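Local coordinates for deoxyribose-phosphate aldolase (Toxoplasma gondii, PDB 4EIV), which belongs to the aldolases of the TIM-barrel fold, its eight parallel strands closed into a barrel with helices packed around the outside, at residues R125-V130 and E161-D166; D132-I137 and I168-V173. All coordinates share one frame; numbering follows the deposited sequence. Where two conformers were deposited one is given.

Interaction 1. Residues R125-V130 and E161-D166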
loop_
_atom_site.group_PDB
_atom_site.type_symbol
_atom_site.label_atom_id
_atom_site.label_comp_id
_atom_site.label_asym_id
_atom_site.label_seq_id
_atom_site.Cartn_x
_atom_site.Cartn_y
_atom_site.Cartn_z
ATOM N N ARG A 125 31.977 15.205 -10.661
ATOM C CA ARG A 125 33.209 14.495 -10.393
ATOM C C ARG A 125 33.279 13.119 -11.033
ATOM O O ARG A 125 34.351 12.644 -11.398
ATOM C CB ARG A 125 33.417 14.386 -8.893
ATOM C CG ARG A 125 33.539 15.711 -8.157
ATOM C CD ARG A 125 34.844 16.408 -8.449
ATOM N NE ARG A 125 34.929 17.678 -7.730
ATOM C CZ ARG A 125 36.033 18.408 -7.659
ATOM N NH1 ARG A 125 36.049 19.553 -6.986
ATOM N NH2 ARG A 125 37.137 17.975 -8.247
ATOM N N MET A 126 32.119 12.490 -11.191
ATOM C CA MET A 126 32.035 11.180 -11.835
ATOM C C MET A 126 32.471 11.220 -13.299
ATOM O O MET A 126 32.941 10.211 -13.849
ATOM C CB MET A 126 30.602 10.648 -11.743
ATOM C CG MET A 126 30.081 10.457 -10.335
ATOM S SD MET A 126 30.978 9.251 -9.341
ATOM C CE MET A 126 30.472 7.791 -10.229
ATOM N N ASN A 127 32.319 12.371 -13.936
ATOM C CA ASN A 127 32.730 12.527 -15.320
ATOM C C ASN A 127 34.247 12.645 -15.472
ATOM O O ASN A 127 34.793 12.283 -16.521
ATOM C CB ASN A 127 32.110 13.790 -15.938
ATOM C CG ASN A 127 30.594 13.760 -15.985
ATOM O OD1 ASN A 127 29.972 12.702 -16.099
ATOM N ND2 ASN A 127 29.984 14.958 -15.931
ATOM N N GLU A 128 34.938 13.170 -14.461
ATOM C CA GLU A 128 36.392 13.348 -14.576
ATOM C C GLU A 128 37.189 12.128 -14.091
ATOM O O GLU A 128 38.187 11.763 -14.717
ATOM C CB GLU A 128 36.875 14.650 -13.909
ATOM C CG GLU A 128 36.874 14.686 -12.398
ATOM C CD GLU A 128 37.590 15.921 -11.833
ATOM O OE1 GLU A 128 38.241 16.651 -12.618
ATOM O OE2 GLU A 128 37.515 16.153 -10.600
ATOM N N ASN A 129 36.773 11.511 -12.988
ATOM C CA ASN A 129 37.461 10.305 -12.488
ATOM C C ASN A 129 36.468 9.554 -11.615
ATOM O O ASN A 129 35.983 10.090 -10.613
ATOM C CB ASN A 129 38.747 10.666 -11.740
ATOM C CG ASN A 129 39.512 9.435 -11.257
ATOM O OD1 ASN A 129 39.028 8.702 -10.386
ATOM N ND2 ASN A 129 40.705 9.198 -11.823
ATOM N N VAL A 130 36.111 8.342 -12.041
ATOM C CA VAL A 130 35.083 7.574 -11.348
ATOM C C VAL A 130 35.445 7.233 -9.906
ATOM O O VAL A 130 34.615 7.447 -9.023
ATOM C CB VAL A 130 34.661 6.317 -12.157
ATOM C CG1 VAL A 130 33.723 5.463 -11.357
ATOM C CG2 VAL A 130 34.026 6.737 -13.485
ATOM N N GLU A 161 21.923 16.581 -15.720
ATOM C CA GLU A 161 22.720 16.271 -16.907
ATOM C C GLU A 161 22.792 14.765 -17.125
ATOM O O GLU A 161 22.966 13.990 -16.168
ATOM C CB GLU A 161 24.121 16.853 -16.831
ATOM C CG GLU A 161 24.180 18.355 -17.041
ATOM C CD GLU A 161 25.551 18.836 -17.526
ATOM O OE1 GLU A 161 26.444 17.993 -17.809
ATOM O OE2 GLU A 161 25.728 20.068 -17.635
ATOM N N LEU A 162 22.669 14.371 -18.392
ATOM C CA LEU A 162 22.694 12.959 -18.787
ATOM C C LEU A 162 24.086 12.329 -18.610
ATOM O O LEU A 162 25.062 12.788 -19.218
ATOM C CB LEU A 162 22.244 12.799 -20.256
ATOM C CG LEU A 162 20.814 13.191 -20.714
ATOM C CD1 LEU A 162 20.653 13.214 -22.245
ATOM C CD2 LEU A 162 19.757 12.284 -20.096
ATOM N N GLN A 163 24.158 11.295 -17.773
ATOM C CA GLN A 163 25.393 10.553 -17.528
ATOM C C GLN A 163 25.184 9.072 -17.842
ATOM O O GLN A 163 24.060 8.552 -17.749
ATOM C CB GLN A 163 25.859 10.752 -16.084
ATOM C CG GLN A 163 26.335 12.174 -15.796
ATOM C CD GLN A 163 26.712 12.385 -14.329
ATOM O OE1 GLN A 163 25.858 12.331 -13.437
ATOM N NE2 GLN A 163 27.988 12.662 -14.080
ATOM N N GLY A 164 26.272 8.396 -18.209
ATOM C CA GLY A 164 26.225 6.984 -18.574
ATOM C C GLY A 164 25.763 6.074 -17.444
ATOM O O GLY A 164 25.841 6.423 -16.247
ATOM N N GLY A 165 25.311 4.888 -17.835
ATOM C CA GLY A 165 24.792 3.910 -16.905
ATOM C C GLY A 165 25.811 3.470 -15.883
ATOM O O GLY A 165 25.464 3.296 -14.723
ATOM N N ASP A 166 27.063 3.283 -16.296
ATOM C CA ASP A 166 28.099 2.882 -15.344
ATOM C C ASP A 166 28.205 3.924 -14.231
ATOM O O ASP A 166 28.376 3.553 -13.070
ATOM C CB ASP A 166 29.460 2.708 -16.033
ATOM C CG ASP A 166 30.575 2.288 -15.060
ATOM O OD1 ASP A 166 30.464 1.205 -14.435
ATOM O OD2 ASP A 166 31.596 3.022 -14.962
HETATM O O HOH W 1 27.362 15.343 -17.515
#
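Gln163 reaches across to the helix 124-128, where, in the conformer described, Gln163 NE2 donates a hydrogen to Asn127 OD1 at 2.8 Å, with an almost straight N-H...O angle of 175°. The extended Gln163 chain (chi2 176°) carries its amide over to the helix. The acceptor lies in the amide plane of Gln163, whereas the donor stands well above the carbonyl plane of Asn127, away from either lone pair. The two side chains cross at about a right angle, and their amide planes are 80° apart. Gln163 NE2 also sits 4.0 Å from Met126 CB. A second hydrogen bond, to Trp123 O, fixes the same NE2 and so helps set the rotation of the Gln163 amide. On the Asn127 side, ND2 gives a hydrogen to a water at 3.1 Å, and this water donates to Glu161 OE1 at 2.8 Å, so both ends of the Asn127 amide are tied to the loop that leads to the helix 165-178. With one direct amide bond, one water bridge and little apolar cover, this contact is a polar link between short helix and loop, directed by hydrogen bonds more than by close packing.

Interaction 2. Residues D132-I137 and I168-V173; sequences DGESRI and ISRAAV
Glu134 and Arg170 join two neighbouring outer helices of the TIM barrel, 130-148 and 165-178, which follow the fourth and fifth strands. The backbones come nearest at Glu134 and Ala171, whose CA atoms are 6.3 Å apart. Arg170 leaves its helix with CB directed at the other segment, and its chain runs extended as far as NE. Along this path CB, CG and CD all pass close to one oxygen, Glu134 OE2, which lies 3.4 Å from Arg170 CB. At NE the chain takes up another partner, Asp166 OD1 one turn earlier in its own helix, in a salt bridge. Beyond CZ, Arg170 NH1 turns back and closes a salt bridge with Glu134 OE2 at 2.9 Å. The bond is fairly straight, 159° at the hydrogen; it uses the syn side of the carboxylate and lies near the guanidinium plane, so the acid sits at the edge of that group, although the two planes are 43° apart. Arg170 is thereby shared between an acid of each helix; its positive charge is probably offset by both, and the swing of its long chain is limited. Glu134 meets it with CG anti to the carbonyl carbon (chi1 -71°), and the extended run beyond CG carries the carboxylate across to Arg170. Deeper in, the chemistry becomes apolar. Ile137 points at the other helix and sets CD1 against Ala171, 3.8 Å from CA and 3.9 Å from CB; the small methyl of Ala171 lets this branch lie close to the backbone. Ile121 touches both side chains from the loop after the fourth strand, and Met126 covers Ile137 from the helix 124-128. A water completes the polar edge, donating one hydrogen to Glu134 OE2 at 2.8 Å and the other to Arg170 O at 2.9 Å.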
loop_
_atom_site.group_PDB
_atom_site.type_symbol
_atom_site.label_atom_id
_atom_site.label_comp_id
_atom_site.label_asym_id
_atom_site.label_seq_id
_atom_site.Cartn_x
_atom_site.Cartn_y
_atom_site.Cartn_z
ATOM N N ASP A 132 37.584 8.724 -7.835
ATOM C CA ASP A 132 37.567 9.938 -7.038
ATOM C C ASP A 132 36.124 10.407 -6.779
ATOM O O ASP A 132 35.783 10.833 -5.682
ATOM C CB ASP A 132 38.338 11.046 -7.731
ATOM C CG ASP A 132 38.361 12.312 -6.921
ATOM O OD1 ASP A 132 37.669 13.263 -7.327
ATOM O OD2 ASP A 132 39.019 12.334 -5.861
ATOM N N GLY A 133 35.288 10.359 -7.810
ATOM C CA GLY A 133 33.888 10.755 -7.657
ATOM C C GLY A 133 33.171 9.904 -6.624
ATOM O O GLY A 133 32.367 10.416 -5.837
ATOM N N GLU A 134 33.424 8.602 -6.652
ATOM C CA GLU A 134 32.859 7.689 -5.650
ATOM C C GLU A 134 33.348 8.043 -4.247
ATOM O O GLU A 134 32.560 8.103 -3.304
ATOM C CB GLU A 134 33.260 6.246 -5.952
ATOM C CG GLU A 134 32.591 5.610 -7.168
ATOM C CD GLU A 134 33.282 4.327 -7.633
ATOM O OE1 GLU A 134 34.525 4.181 -7.472
ATOM O OE2 GLU A 134 32.604 3.464 -8.208
ATOM N N SER A 135 34.643 8.301 -4.122
ATOM C CA SER A 135 35.210 8.634 -2.826
ATOM C C SER A 135 34.546 9.900 -2.266
ATOM O O SER A 135 34.149 9.948 -1.100
ATOM C CB SER A 135 36.710 8.838 -2.942
ATOM O OG SER A 135 37.264 9.091 -1.667
ATOM N N ARG A 136 34.384 10.914 -3.114
ATOM C CA ARG A 136 33.777 12.161 -2.663
ATOM C C ARG A 136 32.337 11.908 -2.209
ATOM O O ARG A 136 31.884 12.516 -1.232
ATOM C CB ARG A 136 33.853 13.227 -3.753
ATOM C CG ARG A 136 35.291 13.712 -3.998
ATOM C CD ARG A 136 35.375 14.556 -5.245
ATOM N NE ARG A 136 36.718 15.109 -5.409
ATOM C CZ ARG A 136 37.132 16.293 -4.950
ATOM N NH1 ARG A 136 38.396 16.646 -5.138
ATOM N NH2 ARG A 136 36.314 17.133 -4.332
ATOM N N ILE A 137 31.596 11.069 -2.944
ATOM C CA ILE A 137 30.215 10.764 -2.525
ATOM C C ILE A 137 30.190 10.109 -1.149
ATOM O O ILE A 137 29.404 10.488 -0.288
ATOM C CB ILE A 137 29.502 9.824 -3.534
ATOM C CG1 ILE A 137 29.232 10.524 -4.861
ATOM C CG2 ILE A 137 28.168 9.305 -2.969
ATOM C CD1 ILE A 137 28.833 9.613 -6.025
ATOM N N ILE A 168 25.811 6.203 -13.189
ATOM C CA ILE A 168 24.612 6.201 -12.356
ATOM C C ILE A 168 24.703 5.053 -11.363
ATOM O O ILE A 168 24.462 5.217 -10.159
ATOM C CB ILE A 168 23.345 6.023 -13.217
ATOM C CG1 ILE A 168 23.222 7.185 -14.216
ATOM C CG2 ILE A 168 22.110 5.914 -12.325
ATOM C CD1 ILE A 168 22.166 6.979 -15.288
ATOM N N SER A 169 25.056 3.874 -11.864
ATOM C CA SER A 169 25.153 2.716 -10.998
ATOM C C SER A 169 26.202 2.920 -9.927
ATOM O O SER A 169 25.966 2.617 -8.754
ATOM C CB SER A 169 25.469 1.461 -11.815
ATOM O OG SER A 169 24.432 1.190 -12.744
ATOM N N ARG A 170 27.377 3.428 -10.313
ATOM C CA ARG A 170 28.440 3.635 -9.320
ATOM C C ARG A 170 28.109 4.734 -8.313
ATOM O O ARG A 170 28.463 4.628 -7.139
ATOM C CB ARG A 170 29.768 3.920 -10.001
ATOM C CG ARG A 170 30.318 2.690 -10.686
ATOM C CD ARG A 170 31.595 2.982 -11.419
ATOM N NE ARG A 170 32.200 1.747 -11.907
ATOM C CZ ARG A 170 33.096 1.016 -11.242
ATOM N NH1 ARG A 170 33.537 1.386 -10.036
ATOM N NH2 ARG A 170 33.552 -0.104 -11.791
ATOM N N ALA A 171 27.440 5.786 -8.748
ATOM C CA ALA A 171 27.030 6.854 -7.827
ATOM C C ALA A 171 26.030 6.286 -6.804
ATOM O O ALA A 171 26.127 6.569 -5.611
ATOM C CB ALA A 171 26.411 8.002 -8.601
ATOM N N ALA A 172 25.091 5.461 -7.279
ATOM C CA ALA A 172 24.111 4.812 -6.412
ATOM C C ALA A 172 24.796 3.970 -5.339
ATOM O O ALA A 172 24.487 4.087 -4.156
ATOM C CB ALA A 172 23.151 3.967 -7.243
ATOM N N VAL A 173 25.740 3.118 -5.763
ATOM C CA VAL A 173 26.432 2.248 -4.801
ATOM C C VAL A 173 27.234 3.072 -3.810
ATOM O O VAL A 173 27.223 2.777 -2.620
ATOM C CB VAL A 173 27.307 1.199 -5.519
ATOM C CG1 VAL A 173 28.183 0.433 -4.527
ATOM C CG2 VAL A 173 26.420 0.262 -6.360
HETATM O O HOH W 2 30.456 2.632 -6.585
#

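How the interactions relate
Both interactions use the helix 165-178 and lie on one side of the barrel, their centres about 9 Å apart. Interaction 1 holds the loop entering that helix against the short helix 124-128 and is mainly a surface contact between neutral amides. Interaction 2, further along the helix, pairs it with 130-148: it combines a charged pair at the surface with a buried apolar patch. Their segments alternate along the chain, and they meet directly, Met126 SD packing on Gly133 C at 3.6 Å. The salt bridge of Asp166 with Arg170 joins the two contacts within the helix they share.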